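Local coordinates for protein (R)-specific secondary-alkylsulfatase (Pseudomonas sp., PDB 4AXH) that hydrolyses (R)-secondary-alkyl sulfates with strict inversion of configuration, yielding (S)-secondary alcohols and sulfate at a two-zinc site, at residues 282-290 against 336-347. Sequence-based numbering, arbitrary orientation.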
loop_
_atom_site.group_PDB
_atom_site.type_symbol
_atom_site.label_atom_id
_atom_site.label_comp_id
_atom_site.label_asym_id
_atom_site.label_seq_id
_atom_site.Cartn_x
_atom_site.Cartn_y
_atom_site.Cartn_z
ATOM N N LEU A 282 -4.772 28.795 20.321
ATOM C CA LEU A 282 -4.807 27.660 19.407
ATOM C C LEU A 282 -3.880 26.599 19.928
ATOM O O LEU A 282 -2.709 26.879 20.166
ATOM C CB LEU A 282 -4.336 28.055 17.985
ATOM C CG LEU A 282 -4.832 29.372 17.388
ATOM C CD1 LEU A 282 -3.904 29.861 16.315
ATOM C CD2 LEU A 282 -6.221 29.227 16.844
ATOM N N GLU A 283 -4.407 25.382 20.112
ATOM C CA GLU A 283 -3.652 24.185 20.457
ATOM C C GLU A 283 -3.826 23.294 19.226
ATOM O O GLU A 283 -4.957 23.020 18.791
ATOM C CB GLU A 283 -4.185 23.492 21.723
ATOM C CG GLU A 283 -3.302 22.339 22.202
ATOM C CD GLU A 283 -3.562 21.744 23.581
ATOM O OE1 GLU A 283 -4.356 22.331 24.351
ATOM O OE2 GLU A 283 -2.954 20.696 23.901
ATOM N N PHE A 284 -2.708 22.929 18.626
ATOM C CA PHE A 284 -2.615 22.068 17.462
ATOM C C PHE A 284 -2.149 20.686 17.891
ATOM O O PHE A 284 -1.227 20.570 18.704
ATOM C CB PHE A 284 -1.591 22.659 16.471
ATOM C CG PHE A 284 -1.823 24.103 16.026
ATOM C CD1 PHE A 284 -2.825 24.418 15.110
ATOM C CD2 PHE A 284 -0.994 25.127 16.469
ATOM C CE1 PHE A 284 -3.027 25.726 14.686
ATOM C CE2 PHE A 284 -1.183 26.444 16.032
ATOM C CZ PHE A 284 -2.215 26.739 15.156
ATOM N N GLN A 285 -2.775 19.635 17.344
ATOM C CA GLN A 285 -2.413 18.236 17.594
ATOM C C GLN A 285 -2.016 17.587 16.272
ATOM O O GLN A 285 -2.882 17.402 15.422
ATOM C CB GLN A 285 -3.582 17.460 18.224
ATOM C CG GLN A 285 -3.332 15.935 18.310
ATOM C CD GLN A 285 -4.566 15.070 18.461
ATOM O OE1 GLN A 285 -5.718 15.519 18.291
ATOM N NE2 GLN A 285 -4.323 13.787 18.750
ATOM N N LEU A 286 -0.732 17.235 16.099
ATOM C CA LEU A 286 -0.285 16.604 14.869
ATOM C C LEU A 286 -0.924 15.227 14.675
ATOM O O LEU A 286 -0.779 14.365 15.536
ATOM C CB LEU A 286 1.252 16.455 14.866
ATOM C CG LEU A 286 2.127 17.673 14.511
ATOM C CD1 LEU A 286 3.606 17.292 14.584
ATOM C CD2 LEU A 286 1.868 18.152 13.115
ATOM N N THR A 287 -1.622 15.019 13.548
ATOM C CA THR A 287 -2.236 13.721 13.182
ATOM C C THR A 287 -1.622 13.207 11.886
ATOM O O THR A 287 -2.335 12.778 10.981
ATOM C CB THR A 287 -3.763 13.800 13.128
ATOM O OG1 THR A 287 -4.115 14.735 12.139
ATOM C CG2 THR A 287 -4.388 14.194 14.440
ATOM N N LEU A 288 -0.286 13.248 11.805
ATOM C CA LEU A 288 0.468 12.858 10.602
ATOM C C LEU A 288 0.277 11.443 10.115
ATOM O O LEU A 288 0.485 10.482 10.867
ATOM C CB LEU A 288 1.971 13.192 10.703
ATOM C CG LEU A 288 2.376 14.600 11.229
ATOM C CD1 LEU A 288 3.881 14.706 11.348
ATOM C CD2 LEU A 288 1.838 15.734 10.345
ATOM N N GLY A 289 -0.130 11.351 8.844
ATOM C CA GLY A 289 -0.321 10.100 8.121
ATOM C C GLY A 289 -1.706 9.477 8.120
ATOM O O GLY A 289 -1.909 8.420 7.490
ATOM N N SER A 290 -2.673 10.073 8.854
ATOM C CA SER A 290 -4.046 9.536 8.902
ATOM C C SER A 290 -4.801 9.879 7.576
ATOM O O SER A 290 -4.478 9.293 6.554
ATOM C CB SER A 290 -4.762 10.002 10.173
ATOM O OG SER A 290 -4.782 11.408 10.297
ATOM N N TYR A 336 -5.253 8.509 16.462
ATOM C CA TYR A 336 -5.300 9.973 16.508
ATOM C C TYR A 336 -6.684 10.493 16.935
ATOM O O TYR A 336 -6.802 11.560 17.547
ATOM C CB TYR A 336 -4.909 10.555 15.139
ATOM C CG TYR A 336 -3.435 10.443 14.794
ATOM C CD1 TYR A 336 -2.456 10.845 15.697
ATOM C CD2 TYR A 336 -3.023 10.006 13.542
ATOM C CE1 TYR A 336 -1.108 10.774 15.385
ATOM C CE2 TYR A 336 -1.674 9.921 13.219
ATOM C CZ TYR A 336 -0.719 10.312 14.145
ATOM O OH TYR A 336 0.615 10.305 13.830
ATOM N N ILE A 337 -7.740 9.761 16.568
ATOM C CA ILE A 337 -9.114 10.103 16.948
ATOM C C ILE A 337 -9.198 9.932 18.482
ATOM O O ILE A 337 -9.612 10.853 19.181
ATOM C CB ILE A 337 -10.173 9.237 16.173
ATOM C CG1 ILE A 337 -10.202 9.620 14.677
ATOM C CG2 ILE A 337 -11.556 9.414 16.807
ATOM C CD1 ILE A 337 -10.856 8.683 13.733
ATOM N N ASP A 338 -8.700 8.775 18.987
ATOM C CA ASP A 338 -8.674 8.412 20.403
ATOM C C ASP A 338 -7.828 9.377 21.211
ATOM O O ASP A 338 -8.230 9.748 22.310
ATOM C CB ASP A 338 -8.170 6.976 20.539
ATOM C CG ASP A 338 -8.351 6.321 21.892
ATOM O OD1 ASP A 338 -9.422 6.544 22.524
ATOM O OD2 ASP A 338 -7.469 5.496 22.271
ATOM N N ALA A 339 -6.678 9.826 20.662
ATOM C CA ALA A 339 -5.817 10.797 21.351
ATOM C C ALA A 339 -6.519 12.142 21.432
ATOM O O ALA A 339 -6.401 12.839 22.457
ATOM C CB ALA A 339 -4.482 10.918 20.664
ATOM N N SER A 340 -7.327 12.468 20.413
ATOM C CA SER A 340 -8.126 13.682 20.465
ATOM C C SER A 340 -9.276 13.515 21.496
ATOM O O SER A 340 -9.585 14.465 22.197
ATOM C CB SER A 340 -8.627 14.089 19.075
ATOM O OG SER A 340 -9.863 13.509 18.686
ATOM N N LEU A 341 -9.847 12.297 21.636
ATOM C CA LEU A 341 -10.917 12.038 22.608
ATOM C C LEU A 341 -10.425 12.231 24.044
ATOM O O LEU A 341 -11.095 12.896 24.836
ATOM C CB LEU A 341 -11.548 10.629 22.437
ATOM C CG LEU A 341 -12.763 10.231 23.374
ATOM C CD1 LEU A 341 -13.892 11.258 23.329
ATOM C CD2 LEU A 341 -13.353 8.902 22.940
ATOM N N GLU A 342 -9.260 11.635 24.369
ATOM C CA GLU A 342 -8.653 11.716 25.679
ATOM C C GLU A 342 -8.215 13.141 26.014
ATOM O O GLU A 342 -8.568 13.619 27.076
ATOM C CB GLU A 342 -7.497 10.723 25.739
ATOM C CG GLU A 342 -6.644 10.797 27.001
ATOM C CD GLU A 342 -5.594 9.704 27.115
ATOM O OE1 GLU A 342 -5.189 9.130 26.074
ATOM O OE2 GLU A 342 -5.195 9.405 28.266
ATOM N N LYS A 343 -7.509 13.842 25.096
ATOM C CA LYS A 343 -7.022 15.203 25.347
ATOM C C LYS A 343 -8.079 16.301 25.365
ATOM O O LYS A 343 -7.927 17.290 26.096
ATOM C CB LYS A 343 -5.882 15.574 24.383
ATOM C CG LYS A 343 -4.467 15.412 24.958
ATOM C CD LYS A 343 -3.771 16.776 25.108
ATOM C CE LYS A 343 -2.287 16.711 25.418
ATOM N NZ LYS A 343 -2.022 16.423 26.855
ATOM N N TYR A 344 -9.132 16.167 24.544
ATOM C CA TYR A 344 -10.125 17.236 24.406
ATOM C C TYR A 344 -11.565 16.896 24.707
ATOM O O TYR A 344 -12.334 17.822 24.950
ATOM C CB TYR A 344 -10.006 17.929 23.026
ATOM C CG TYR A 344 -8.584 18.260 22.633
ATOM C CD1 TYR A 344 -7.841 19.195 23.352
ATOM C CD2 TYR A 344 -7.954 17.584 21.592
ATOM C CE1 TYR A 344 -6.519 19.481 23.014
ATOM C CE2 TYR A 344 -6.629 17.858 21.247
ATOM C CZ TYR A 344 -5.917 18.810 21.960
ATOM O OH TYR A 344 -4.604 19.066 21.650
ATOM N N GLY A 345 -11.913 15.613 24.706
ATOM C CA GLY A 345 -13.265 15.121 24.944
ATOM C C GLY A 345 -14.004 15.697 26.134
ATOM O O GLY A 345 -15.170 16.072 26.010
ATOM N N ASP A 346 -13.311 15.817 27.283
ATOM C CA ASP A 346 -13.888 16.375 28.520
ATOM C C ASP A 346 -13.937 17.910 28.538
ATOM O O ASP A 346 -14.711 18.473 29.329
ATOM C CB ASP A 346 -13.141 15.857 29.753
ATOM C CG ASP A 346 -12.929 14.349 29.787
ATOM O OD1 ASP A 346 -13.860 13.605 29.380
ATOM O OD2 ASP A 346 -11.835 13.913 30.224
ATOM N N ARG A 347 -13.145 18.571 27.628
ATOM C CA ARG A 347 -12.990 20.031 27.414
ATOM C C ARG A 347 -13.701 20.575 26.158
ATOM O O ARG A 347 -13.411 21.708 25.744
ATOM C CB ARG A 347 -11.520 20.336 27.216
ATOM C CG ARG A 347 -10.679 20.330 28.443
ATOM C CD ARG A 347 -9.350 20.944 28.095
ATOM N NE ARG A 347 -8.376 20.060 27.487
ATOM C CZ ARG A 347 -7.168 20.473 27.132
ATOM N NH1 ARG A 347 -6.819 21.746 27.294
ATOM N NH2 ARG A 347 -6.281 19.614 26.658
#
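In the second β-sheet of the metallo-β-lactamase domain, helix 330-344 packs on one face of the sheet, over strand 280-286, and the turn that follows the strand toward the zinc site is covered by the ring of Tyr-336. Strand 282-286 and helix 336-344 run roughly antiparallel, at 150°, their axes 10.1 Å apart. The tyrosine ring lies flat on the backbone of Thr-287: CA of Thr-287 sits 3.6 Å from the ring centroid of Tyr-336, almost exactly on the normal, a CH-π contact. Beyond it, Tyr-336 OH donates to a lone pair of Leu-288 O at 3.0 Å, in the carbonyl plane, which pins the type II turn 287-290, while CB of Ser-290 meets the ring edge. Midway, Gln-285 extends toward the helix with CG anti to its backbone N (chi1 171°); its OE1 lies 3.3 Å from Ser-340 CB and its NE2 3.5 Å from Ala-339 CB, and OE1 accepts a hydrogen bond from Asn-297 ND2 on the adjacent strand. At the far end the Glu-283 carboxylate stands nearly perpendicular (85°) to the Tyr-344 ring, at its edge, accepting a weak 3.2 Å bond from Tyr-344 OH on OE2. Glu-283 OE1 forms a long salt bridge to NH1 of Arg-347, whose guanidinium is held by NE and NH2, both donating to Lys-343 O. Ser-290 directly precedes the zinc ligand Glu-291, so the contact joins an outer helix to a metal-bearing loop at a strand end, an arrangement typical of the αββα metallo-β-lactamase fold.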